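Local atomic coordinates of tumor necrosis factor-inducible gene 6 protein (Homo sapiens, PDB entry 2PF5), a protein that binds hyaluronan through its Link module and transfers heavy chains from inter-alpha-inhibitor onto hyaluronan during remodelling of the extracellular matrix. Residues A[35-40]-A[73-78]; A[46-51]-A[89-94]; A[30-35]-A[51-56]; A[11-16]-A[85-90]. All coordinates share one frame; numbering follows the deposited sequence. Where two conformers were deposited one is given.

Overall arrangement
The four contacts tie one Link module together, the hyaluronan-binding domain of the protein. Interaction 2 lies deepest, its centre about 2 Å from that of the chain, and the others all touch it. Interaction 4 shares Asp89 and Ala90 with it and joins it through Trp51 NE1, 2.9 Å from Leu14 O. Interaction 3 shares Trp51, and its Ala31 N lies 2.8 Å from Tyr91 O. Interaction 1 uses the same helix as interaction 3 and is linked to it by the salt bridge of Asp77 OD1 with Arg56 NH1, 2.9 Å long. Interactions 1 and 4, with centres about 18 Å apart, flank the chain's centre on opposite sides.

Interaction 1: residues A[35-40]-A[73-78]; sequences QLEAAR and TGIIDY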
# COMPACT_ATOMS: atom_id res chain seq x y z
N GLN A 35 -2.45 10.18 -1.18
CA GLN A 35 -3.24 9.50 -2.20
C GLN A 35 -4.09 8.40 -1.60
O GLN A 35 -5.28 8.30 -1.89
CB GLN A 35 -2.39 8.99 -3.37
CG GLN A 35 -1.94 10.14 -4.31
CD GLN A 35 -0.71 9.78 -5.17
OE1 GLN A 35 -0.14 8.67 -5.05
NE2 GLN A 35 -0.29 10.72 -5.99
N LEU A 36 -3.46 7.56 -0.78
CA LEU A 36 -4.17 6.51 -0.08
C LEU A 36 -5.28 7.12 0.80
O LEU A 36 -6.40 6.56 0.84
CB LEU A 36 -3.18 5.64 0.76
CG LEU A 36 -3.79 4.41 1.46
CD1 LEU A 36 -4.41 3.40 0.44
CD2 LEU A 36 -2.72 3.70 2.37
N GLU A 37 -4.98 8.22 1.49
CA GLU A 37 -5.98 8.88 2.34
C GLU A 37 -7.19 9.42 1.55
O GLU A 37 -8.36 9.28 1.99
CB GLU A 37 -5.36 9.95 3.25
CG GLU A 37 -6.44 10.81 3.99
CD GLU A 37 -7.30 9.99 4.98
OE1 GLU A 37 -6.95 8.83 5.28
OE2 GLU A 37 -8.33 10.52 5.47
N ALA A 38 -6.90 10.10 0.44
CA ALA A 38 -7.96 10.58 -0.47
C ALA A 38 -8.80 9.39 -0.98
O ALA A 38 -10.04 9.44 -0.98
CB ALA A 38 -7.33 11.38 -1.65
N ALA A 39 -8.14 8.31 -1.38
CA ALA A 39 -8.90 7.11 -1.80
C ALA A 39 -9.84 6.60 -0.69
O ALA A 39 -11.03 6.26 -0.94
CB ALA A 39 -7.93 5.98 -2.27
N ARG A 40 -9.32 6.57 0.53
CA ARG A 40 -10.09 6.12 1.70
C ARG A 40 -11.30 7.02 1.97
O ARG A 40 -12.39 6.53 2.34
CB ARG A 40 -9.19 6.06 2.94
CG ARG A 40 -9.82 5.30 4.12
CD ARG A 40 -9.08 5.62 5.40
NE ARG A 40 -9.20 7.04 5.72
CZ ARG A 40 -10.27 7.59 6.30
NH1 ARG A 40 -11.30 6.82 6.66
NH2 ARG A 40 -10.29 8.89 6.53
N THR A 73 -11.32 3.94 12.11
CA THR A 73 -11.27 4.59 10.79
C THR A 73 -10.02 5.47 10.57
O THR A 73 -9.51 6.10 11.50
CB THR A 73 -12.57 5.36 10.42
OG1 THR A 73 -12.63 6.60 11.13
CG2 THR A 73 -13.80 4.55 10.75
N GLY A 74 -9.55 5.49 9.33
CA GLY A 74 -8.35 6.20 8.98
C GLY A 74 -7.37 5.20 8.40
O GLY A 74 -7.70 4.02 8.24
N ILE A 75 -6.18 5.68 8.05
CA ILE A 75 -5.08 4.81 7.66
C ILE A 75 -4.39 4.35 8.93
O ILE A 75 -4.03 5.17 9.78
CB ILE A 75 -4.10 5.54 6.72
CG1 ILE A 75 -4.81 5.87 5.38
CG2 ILE A 75 -2.80 4.66 6.45
CD1 ILE A 75 -4.00 6.80 4.53
N ILE A 76 -4.24 3.04 9.09
CA ILE A 76 -3.49 2.50 10.23
C ILE A 76 -2.03 2.62 9.78
O ILE A 76 -1.66 2.09 8.73
CB ILE A 76 -3.89 1.02 10.52
CG1 ILE A 76 -5.40 0.92 10.79
CG2 ILE A 76 -3.00 0.41 11.67
CD1 ILE A 76 -5.90 1.69 12.02
N ASP A 77 -1.23 3.39 10.53
CA ASP A 77 0.13 3.71 10.08
C ASP A 77 1.11 2.71 10.76
O ASP A 77 1.22 2.70 11.97
CB ASP A 77 0.45 5.19 10.47
CG ASP A 77 1.91 5.60 10.17
OD1 ASP A 77 2.49 5.13 9.16
OD2 ASP A 77 2.43 6.45 10.92
N TYR A 78 1.78 1.86 9.99
CA TYR A 78 2.86 1.02 10.55
C TYR A 78 4.20 1.75 10.41
O TYR A 78 5.25 1.21 10.76
CB TYR A 78 2.93 -0.33 9.81
CG TYR A 78 1.87 -1.36 10.18
CD1 TYR A 78 0.80 -1.06 11.03
CD2 TYR A 78 1.94 -2.64 9.63
CE1 TYR A 78 -0.14 -2.04 11.36
CE2 TYR A 78 0.99 -3.61 9.93
CZ TYR A 78 -0.04 -3.30 10.79
OH TYR A 78 -0.96 -4.30 11.10
O HOH W 1 -5.95 8.48 7.77
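Thr73 enters the contact at its margin, where its CB lies 4.2 Å from NH1 of Arg40. Gly74 follows and meets the same guanidinium over one face: its CA sits 3.4 Å above the plane, offset toward the rim. This is packing of backbone on a flat cation, for Gly74 N and Arg40 NH1 are both donors. The backbone angles of Gly74, with a positive phi, themselves call for glycine. The guanidinium is held from within its own helix, where a bend at chi3 (63°) turns it side-on to Glu37. NE reaches Glu37 OE1 at 2.9 Å and NH2 reaches OE2 at 2.8 Å, both on the syn side, the NE bond tilted out of the carboxylate plane. This two-pronged salt bridge helps fix the rotation of the plane on which Gly74 rests, as does NH1, which bonds Ile61 O; Lys41 is a second partner of OE2.

Ile75 gives the strand its main grip on the helix. Its CG1 branch is extended (chi2 169°), which carries CD1 to 3.5 Å from Glu37 N and to 3.9 Å from Leu36 CG. The methyl thus lies against the helix backbone at Glu37 and the side chain of Leu36. Beside it a water bridges the two elements, donating to Glu37 OE1 (2.7 Å) and accepting from Ile75 N (2.8 Å), so OE1 serves the arginine and the water together.

The segment axes of helix 35-40 and strand 74-78 run broadly antiparallel, at 141°. Strand 74-80 pairs with strand 56-61, whose Pro60 touches Leu36 and Arg40; Leu36 also meets Val2 of strand 2-5 and Tyr91 of strand 89-93.

Interaction 2: residues A[46-51]-A[89-94]; sequences VCAAGW and DAYCYN
A short parallel pairing in the central sheet of the Link module joins strand 50-51 to strand 89-93, with Gly50 opposite Asp89 and Trp51 opposite Ala90. Three backbone bonds hold it: Asp89 N to Ala49 O (3.1 Å), Trp51 N to Asp89 O (2.9 Å) and Tyr91 N to Trp51 O (2.9 Å). The strands come close at Gly50, whose CA is 4.0 Å from that of Asp89; the Tyr91 ring occupies the side where a CB would project.

With CG anti to its carbonyl carbon (chi1 -75°), Tyr91 sends its ring back along the incoming loop. Gly50 N and Ala48 O lie at the ring edge, and the hydroxyl donates to Ala48 O at 2.6 Å, in the carbonyl plane. Val46 approaches from the opposite direction, its CB 3.3 Å from Tyr91 OH. Ala48 CB packs on Asp89 OD2 at 3.5 Å, while OD1 accepts from Tyr12 N and OD2 is bonded to His4 NE2.

The phenol therefore extends the strand pairing by one side-chain bond: the carbonyl of buried Ala48, just before the first backbone bond, is satisfied by a hydroxyl whose residue is itself tied into the sheet by Tyr91 N, next to Cys92 and its disulfide to Cys23.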
# COMPACT_ATOMS: atom_id res chain seq x y z
N VAL A 46 -9.27 -1.63 2.66
CA VAL A 46 -8.62 -2.94 2.50
C VAL A 46 -7.96 -3.29 3.84
O VAL A 46 -7.19 -2.51 4.36
CB VAL A 46 -7.51 -2.95 1.40
CG1 VAL A 46 -6.99 -4.37 1.22
CG2 VAL A 46 -8.01 -2.40 0.06
N CYS A 47 -8.28 -4.46 4.39
CA CYS A 47 -7.67 -4.85 5.66
C CYS A 47 -6.38 -5.65 5.39
O CYS A 47 -6.32 -6.85 5.64
CB CYS A 47 -8.64 -5.60 6.57
SG CYS A 47 -8.01 -5.69 8.29
N ALA A 48 -5.37 -4.97 4.86
CA ALA A 48 -4.09 -5.59 4.51
C ALA A 48 -3.01 -4.54 4.44
O ALA A 48 -3.07 -3.60 3.61
CB ALA A 48 -4.20 -6.35 3.16
N ALA A 49 -2.01 -4.67 5.30
CA ALA A 49 -0.92 -3.71 5.35
C ALA A 49 -0.14 -3.81 4.03
O ALA A 49 0.14 -4.92 3.55
CB ALA A 49 0.00 -4.03 6.55
N GLY A 50 0.21 -2.67 3.47
CA GLY A 50 1.01 -2.62 2.26
C GLY A 50 2.03 -1.50 2.25
O GLY A 50 1.81 -0.45 2.84
N TRP A 51 3.11 -1.72 1.51
CA TRP A 51 4.07 -0.67 1.17
C TRP A 51 3.42 0.47 0.37
O TRP A 51 2.56 0.26 -0.50
CB TRP A 51 5.23 -1.24 0.34
CG TRP A 51 6.10 -2.25 1.08
CD1 TRP A 51 6.11 -3.61 0.91
CD2 TRP A 51 7.09 -1.95 2.07
NE1 TRP A 51 7.06 -4.18 1.76
CE2 TRP A 51 7.66 -3.18 2.48
CE3 TRP A 51 7.55 -0.76 2.66
CZ2 TRP A 51 8.70 -3.25 3.44
CZ3 TRP A 51 8.55 -0.83 3.65
CH2 TRP A 51 9.13 -2.07 4.02
N ASP A 89 2.01 -6.21 1.51
CA ASP A 89 1.42 -6.06 0.19
C ASP A 89 1.90 -4.73 -0.40
O ASP A 89 2.91 -4.16 0.04
CB ASP A 89 -0.12 -6.18 0.30
CG ASP A 89 -0.57 -7.60 0.61
OD1 ASP A 89 0.19 -8.59 0.39
OD2 ASP A 89 -1.72 -7.75 1.07
N ALA A 90 1.16 -4.20 -1.39
CA ALA A 90 1.52 -2.95 -2.03
C ALA A 90 0.25 -2.12 -2.26
O ALA A 90 -0.79 -2.66 -2.59
CB ALA A 90 2.21 -3.21 -3.37
N TYR A 91 0.38 -0.81 -2.09
CA TYR A 91 -0.65 0.16 -2.51
C TYR A 91 -0.09 0.96 -3.67
O TYR A 91 0.91 1.66 -3.52
CB TYR A 91 -1.11 1.07 -1.34
CG TYR A 91 -2.00 0.29 -0.44
CD1 TYR A 91 -1.50 -0.27 0.73
CD2 TYR A 91 -3.34 0.01 -0.81
CE1 TYR A 91 -2.31 -1.06 1.56
CE2 TYR A 91 -4.16 -0.79 -0.01
CZ TYR A 91 -3.62 -1.31 1.19
OH TYR A 91 -4.39 -2.11 2.01
N CYS A 92 -0.72 0.79 -4.83
CA CYS A 92 -0.30 1.42 -6.06
C CYS A 92 -1.19 2.62 -6.43
O CYS A 92 -2.40 2.64 -6.15
CB CYS A 92 -0.39 0.45 -7.23
SG CYS A 92 0.61 -1.05 -7.12
N TYR A 93 -0.58 3.58 -7.11
CA TYR A 93 -1.30 4.69 -7.74
C TYR A 93 -1.08 4.68 -9.26
O TYR A 93 0.06 4.74 -9.75
CB TYR A 93 -0.85 6.02 -7.14
CG TYR A 93 -1.58 7.19 -7.80
CD1 TYR A 93 -2.98 7.29 -7.72
CD2 TYR A 93 -0.89 8.17 -8.50
CE1 TYR A 93 -3.67 8.34 -8.34
CE2 TYR A 93 -1.59 9.26 -9.13
CZ TYR A 93 -2.98 9.32 -9.01
OH TYR A 93 -3.70 10.34 -9.61
N ASN A 94 -2.18 4.56 -10.01
CA ASN A 94 -2.13 4.63 -11.47
C ASN A 94 -3.36 5.44 -11.92
O ASN A 94 -4.42 4.86 -12.05
CB ASN A 94 -2.20 3.23 -12.07
CG ASN A 94 -1.81 3.18 -13.53
OD1 ASN A 94 -2.15 4.07 -14.32
ND2 ASN A 94 -1.14 2.12 -13.91

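Interaction 3: residues A[30-35]-A[51-56]; sequences LATYKQ and WMAKGR
Ala31 O receives the N-H of Ala53 in a short, nearly straight bond, 2.7 Å long with an angle of 168° at the hydrogen, though the donor is tilted from the carbonyl plane. The same oxygen is pressed by carbon, with Met52 CB at 3.1 Å and Ala53 CB at 3.4 Å. Leu30, just before it, lies along the backbone of the other segment: CD2 reaches Trp51 O at 3.6 Å, while CD1 packs against the Met52 carbonyl.

Here the chain enters helix 33-41 of the Link module, and the entry is closed by a capping box. Thr32 is the N-cap; its OG1, placed between the backbone N and the carbonyl carbon (chi1 72°), accepts from Gln35 N, and Gln35 OE1 accepts from Thr32 N in return. The turn 51-56, which leads from strand 50-51 to strand 56-61, lies against this start of the helix. Ala53 CB touches Thr32 CG2, and a water accepts from Tyr33 N and donates weakly to Ala53 O.

Met52 and Tyr33 run side by side in the same direction, in an oblique Met-aromatic contact with SD 5.4 Å from the ring centroid. Arg56 crosses the tyrosine with its aliphatic part, CD lying 3.9 Å from Tyr33 CD1; its guanidinium goes on to a salt bridge with Asp77 on strand 74-80.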
# COMPACT_ATOMS: atom_id res chain seq x y z
N LEU A 30 4.16 3.49 -6.39
CA LEU A 30 3.54 3.31 -5.08
C LEU A 30 2.72 4.55 -4.77
O LEU A 30 3.14 5.71 -5.06
CB LEU A 30 4.58 3.11 -3.98
CG LEU A 30 5.29 1.74 -4.04
CD1 LEU A 30 6.58 1.85 -3.19
CD2 LEU A 30 4.40 0.56 -3.59
N ALA A 31 1.56 4.31 -4.18
CA ALA A 31 0.69 5.44 -3.77
C ALA A 31 1.39 6.21 -2.64
O ALA A 31 2.08 5.62 -1.77
CB ALA A 31 -0.66 4.90 -3.31
N THR A 32 1.23 7.53 -2.63
CA THR A 32 1.60 8.29 -1.46
C THR A 32 0.58 8.12 -0.34
O THR A 32 -0.59 7.72 -0.56
CB THR A 32 1.78 9.77 -1.76
OG1 THR A 32 0.49 10.36 -2.00
CG2 THR A 32 2.69 10.01 -3.00
N TYR A 33 0.98 8.45 0.88
CA TYR A 33 0.04 8.49 1.98
C TYR A 33 -1.16 9.40 1.66
O TYR A 33 -2.29 9.04 1.94
CB TYR A 33 0.70 9.02 3.25
CG TYR A 33 -0.24 9.02 4.44
CD1 TYR A 33 -0.32 7.90 5.30
CD2 TYR A 33 -1.06 10.13 4.71
CE1 TYR A 33 -1.17 7.89 6.37
CE2 TYR A 33 -1.95 10.13 5.77
CZ TYR A 33 -2.01 9.01 6.60
OH TYR A 33 -2.83 9.04 7.70
N LYS A 34 -0.91 10.58 1.10
CA LYS A 34 -2.04 11.50 0.84
C LYS A 34 -3.00 10.93 -0.21
O LYS A 34 -4.21 11.16 -0.13
CB LYS A 34 -1.54 12.86 0.43
CG LYS A 34 -1.00 13.66 1.62
CD LYS A 34 -0.25 14.84 1.09
CE LYS A 34 0.09 15.82 2.19
NZ LYS A 34 1.19 16.69 1.70
N GLN A 35 -2.45 10.18 -1.18
CA GLN A 35 -3.24 9.50 -2.20
C GLN A 35 -4.09 8.40 -1.60
O GLN A 35 -5.28 8.30 -1.89
CB GLN A 35 -2.39 8.99 -3.37
CG GLN A 35 -1.94 10.14 -4.31
CD GLN A 35 -0.71 9.78 -5.17
OE1 GLN A 35 -0.14 8.67 -5.05
NE2 GLN A 35 -0.29 10.72 -5.99
N TRP A 51 3.11 -1.72 1.51
CA TRP A 51 4.07 -0.67 1.17
C TRP A 51 3.42 0.47 0.37
O TRP A 51 2.56 0.26 -0.50
CB TRP A 51 5.23 -1.24 0.34
CG TRP A 51 6.10 -2.25 1.08
CD1 TRP A 51 6.11 -3.61 0.91
CD2 TRP A 51 7.09 -1.95 2.07
NE1 TRP A 51 7.06 -4.18 1.76
CE2 TRP A 51 7.66 -3.18 2.48
CE3 TRP A 51 7.55 -0.76 2.66
CZ2 TRP A 51 8.70 -3.25 3.44
CZ3 TRP A 51 8.55 -0.83 3.65
CH2 TRP A 51 9.13 -2.07 4.02
N MET A 52 3.88 1.68 0.67
CA MET A 52 3.49 2.87 -0.07
C MET A 52 4.70 3.78 -0.22
O MET A 52 5.80 3.40 0.18
CB MET A 52 2.26 3.54 0.58
CG MET A 52 2.56 4.29 1.87
SD MET A 52 1.07 4.86 2.78
CE MET A 52 0.67 3.37 3.58
N ALA A 53 4.52 4.97 -0.80
CA ALA A 53 5.65 5.83 -1.09
C ALA A 53 6.50 6.10 0.17
O ALA A 53 6.00 6.17 1.30
CB ALA A 53 5.18 7.13 -1.69
N LYS A 54 7.80 6.21 -0.05
CA LYS A 54 8.75 6.55 1.00
C LYS A 54 9.08 5.39 1.94
O LYS A 54 9.79 5.56 2.91
CB LYS A 54 8.28 7.76 1.80
CG LYS A 54 8.33 9.08 1.07
CD LYS A 54 8.01 10.22 2.00
CE LYS A 54 9.19 10.54 2.92
NZ LYS A 54 8.85 11.03 4.31
N GLY A 55 8.55 4.22 1.64
CA GLY A 55 8.68 3.06 2.49
C GLY A 55 7.80 3.00 3.73
O GLY A 55 8.06 2.26 4.64
N ARG A 56 6.73 3.79 3.75
CA ARG A 56 5.67 3.61 4.72
C ARG A 56 4.88 2.33 4.49
O ARG A 56 4.75 1.90 3.37
CB ARG A 56 4.73 4.81 4.70
CG ARG A 56 3.89 4.95 5.95
CD ARG A 56 3.15 6.26 6.06
NE ARG A 56 4.04 7.39 6.16
CZ ARG A 56 4.72 7.70 7.24
NH1 ARG A 56 4.56 6.98 8.33
NH2 ARG A 56 5.52 8.73 7.25
O HOH W 2 3.77 8.78 1.34

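Interaction 4: residues A[11-16]-A[85-90]; sequences KYKLTY and SERWDA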
# COMPACT_ATOMS: atom_id res chain seq x y z
N LYS A 11 -0.42 -13.33 0.20
CA LYS A 11 -0.47 -12.18 1.10
C LYS A 11 0.87 -11.98 1.83
O LYS A 11 1.49 -12.96 2.27
CB LYS A 11 -1.60 -12.41 2.13
CG LYS A 11 -1.79 -11.23 3.09
CD LYS A 11 -2.95 -11.48 4.06
CE LYS A 11 -3.35 -10.18 4.76
NZ LYS A 11 -4.58 -10.40 5.59
N TYR A 12 1.28 -10.72 1.92
CA TYR A 12 2.49 -10.27 2.63
C TYR A 12 3.75 -10.99 2.14
O TYR A 12 4.43 -11.70 2.90
CB TYR A 12 2.34 -10.39 4.17
CG TYR A 12 1.23 -9.54 4.80
CD1 TYR A 12 0.62 -8.47 4.12
CD2 TYR A 12 0.82 -9.78 6.10
CE1 TYR A 12 -0.40 -7.71 4.72
CE2 TYR A 12 -0.17 -9.03 6.71
CZ TYR A 12 -0.76 -7.99 6.03
OH TYR A 12 -1.75 -7.28 6.68
N LYS A 13 4.05 -10.82 0.86
CA LYS A 13 5.19 -11.47 0.25
C LYS A 13 6.02 -10.51 -0.62
O LYS A 13 6.90 -10.95 -1.36
CB LYS A 13 4.71 -12.72 -0.51
CG LYS A 13 4.71 -13.97 0.38
CD LYS A 13 3.62 -14.93 0.01
CE LYS A 13 3.57 -16.11 0.99
NZ LYS A 13 4.80 -16.96 0.99
N LEU A 14 5.77 -9.20 -0.52
CA LEU A 14 6.56 -8.22 -1.27
C LEU A 14 7.47 -7.40 -0.36
O LEU A 14 7.02 -6.82 0.62
CB LEU A 14 5.67 -7.23 -2.07
CG LEU A 14 4.73 -7.87 -3.11
CD1 LEU A 14 3.65 -6.83 -3.46
CD2 LEU A 14 5.48 -8.27 -4.33
N THR A 15 8.76 -7.34 -0.71
CA THR A 15 9.67 -6.39 -0.07
C THR A 15 9.32 -5.02 -0.61
O THR A 15 8.54 -4.90 -1.58
CB THR A 15 11.15 -6.68 -0.40
OG1 THR A 15 11.34 -6.52 -1.81
CG2 THR A 15 11.56 -8.13 0.04
N TYR A 16 9.89 -3.97 -0.02
CA TYR A 16 9.66 -2.62 -0.49
C TYR A 16 10.03 -2.48 -1.96
O TYR A 16 9.26 -1.95 -2.76
CB TYR A 16 10.45 -1.59 0.34
CG TYR A 16 10.28 -0.17 -0.17
CD1 TYR A 16 9.01 0.41 -0.23
CD2 TYR A 16 11.38 0.59 -0.60
CE1 TYR A 16 8.83 1.71 -0.71
CE2 TYR A 16 11.21 1.92 -1.07
CZ TYR A 16 9.92 2.45 -1.13
OH TYR A 16 9.68 3.74 -1.55
N SER A 85 13.31 -5.12 3.77
CA SER A 85 13.11 -6.51 3.34
C SER A 85 11.93 -7.15 4.07
O SER A 85 11.64 -8.33 3.89
CB SER A 85 14.40 -7.34 3.46
OG SER A 85 14.69 -7.70 4.81
N GLU A 86 11.22 -6.36 4.89
CA GLU A 86 9.97 -6.87 5.44
C GLU A 86 9.04 -7.18 4.27
O GLU A 86 9.13 -6.51 3.21
CB GLU A 86 9.32 -5.84 6.37
CG GLU A 86 10.03 -5.71 7.74
CD GLU A 86 9.36 -4.66 8.63
OE1 GLU A 86 8.33 -4.06 8.19
OE2 GLU A 86 9.86 -4.42 9.75
N ARG A 87 8.15 -8.15 4.44
CA ARG A 87 7.24 -8.55 3.34
C ARG A 87 5.77 -8.18 3.66
O ARG A 87 5.20 -8.60 4.66
CB ARG A 87 7.37 -10.05 3.01
CG ARG A 87 8.78 -10.43 2.55
CD ARG A 87 8.93 -11.92 2.54
NE ARG A 87 8.67 -12.39 1.19
CZ ARG A 87 8.47 -13.66 0.84
NH1 ARG A 87 8.27 -13.93 -0.44
NH2 ARG A 87 8.45 -14.64 1.74
N TRP A 88 5.19 -7.35 2.79
CA TRP A 88 3.85 -6.82 3.00
C TRP A 88 3.16 -6.86 1.63
O TRP A 88 3.68 -7.43 0.68
CB TRP A 88 3.93 -5.38 3.50
CG TRP A 88 4.58 -5.21 4.91
CD1 TRP A 88 5.81 -4.67 5.20
CD2 TRP A 88 4.00 -5.59 6.17
NE1 TRP A 88 6.02 -4.66 6.57
CE2 TRP A 88 4.93 -5.22 7.19
CE3 TRP A 88 2.79 -6.18 6.54
CZ2 TRP A 88 4.67 -5.42 8.55
CZ3 TRP A 88 2.53 -6.41 7.90
CH2 TRP A 88 3.47 -6.02 8.89
N ASP A 89 2.01 -6.21 1.51
CA ASP A 89 1.42 -6.06 0.19
C ASP A 89 1.90 -4.73 -0.40
O ASP A 89 2.91 -4.16 0.04
CB ASP A 89 -0.12 -6.18 0.30
CG ASP A 89 -0.57 -7.60 0.61
OD1 ASP A 89 0.19 -8.59 0.39
OD2 ASP A 89 -1.72 -7.75 1.07
N ALA A 90 1.16 -4.20 -1.39
CA ALA A 90 1.52 -2.95 -2.03
C ALA A 90 0.25 -2.12 -2.26
O ALA A 90 -0.79 -2.66 -2.59
CB ALA A 90 2.21 -3.21 -3.37
O HOH W 3 1.88 -9.85 -1.07
O HOH W 4 10.15 -11.31 -1.24
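Leu14 and Trp88 face each other as an antiparallel hydrogen-bonded pair, a single bridge between segments whose overall directions lie 114° apart. Leu14 N donates to Trp88 O at 3.0 Å and Trp88 N to Leu14 O at 2.9 Å. On one side of this bridge Thr15 CA makes a CA-H...O contact with Glu86 O; on the other, Tyr12 N donates to Asp89 OD1 at 2.8 Å, approaching from above the carboxylate plane.

Tyr12 and Trp88 form a T-shaped stack, planes at 73° and centroids 5.0 Å apart. The indole presents its edge, and Trp88 CE3 stands over the centre of the phenol face; Lys11 CE lies over the opposite face, nearer the rim. The indole is steadied in its own plane by NE1, which donates to Glu86 OE1, an oxygen also engaged by Arg81. In the Link module this pairing fastens the loop between strand 2-5 and helix 16-25 to the approach of strand 89-93, and the Tyr12 hydroxyl is bonded to Ala49 N.

Arg87 folds over Lys13 through its bend at chi3 (96°). Lys13 CG sits over one guanidinium face, 3.7 Å from NH1, while NE and NH1 make weak bonds to Lys13 O. The two cationic ends come within 4.4 Å at Lys13 NZ and Arg87 NH2, like charges close together where Arg87 is exposed. Leu14 is buried, its CD1 meeting Ala90 CB at 3.9 Å.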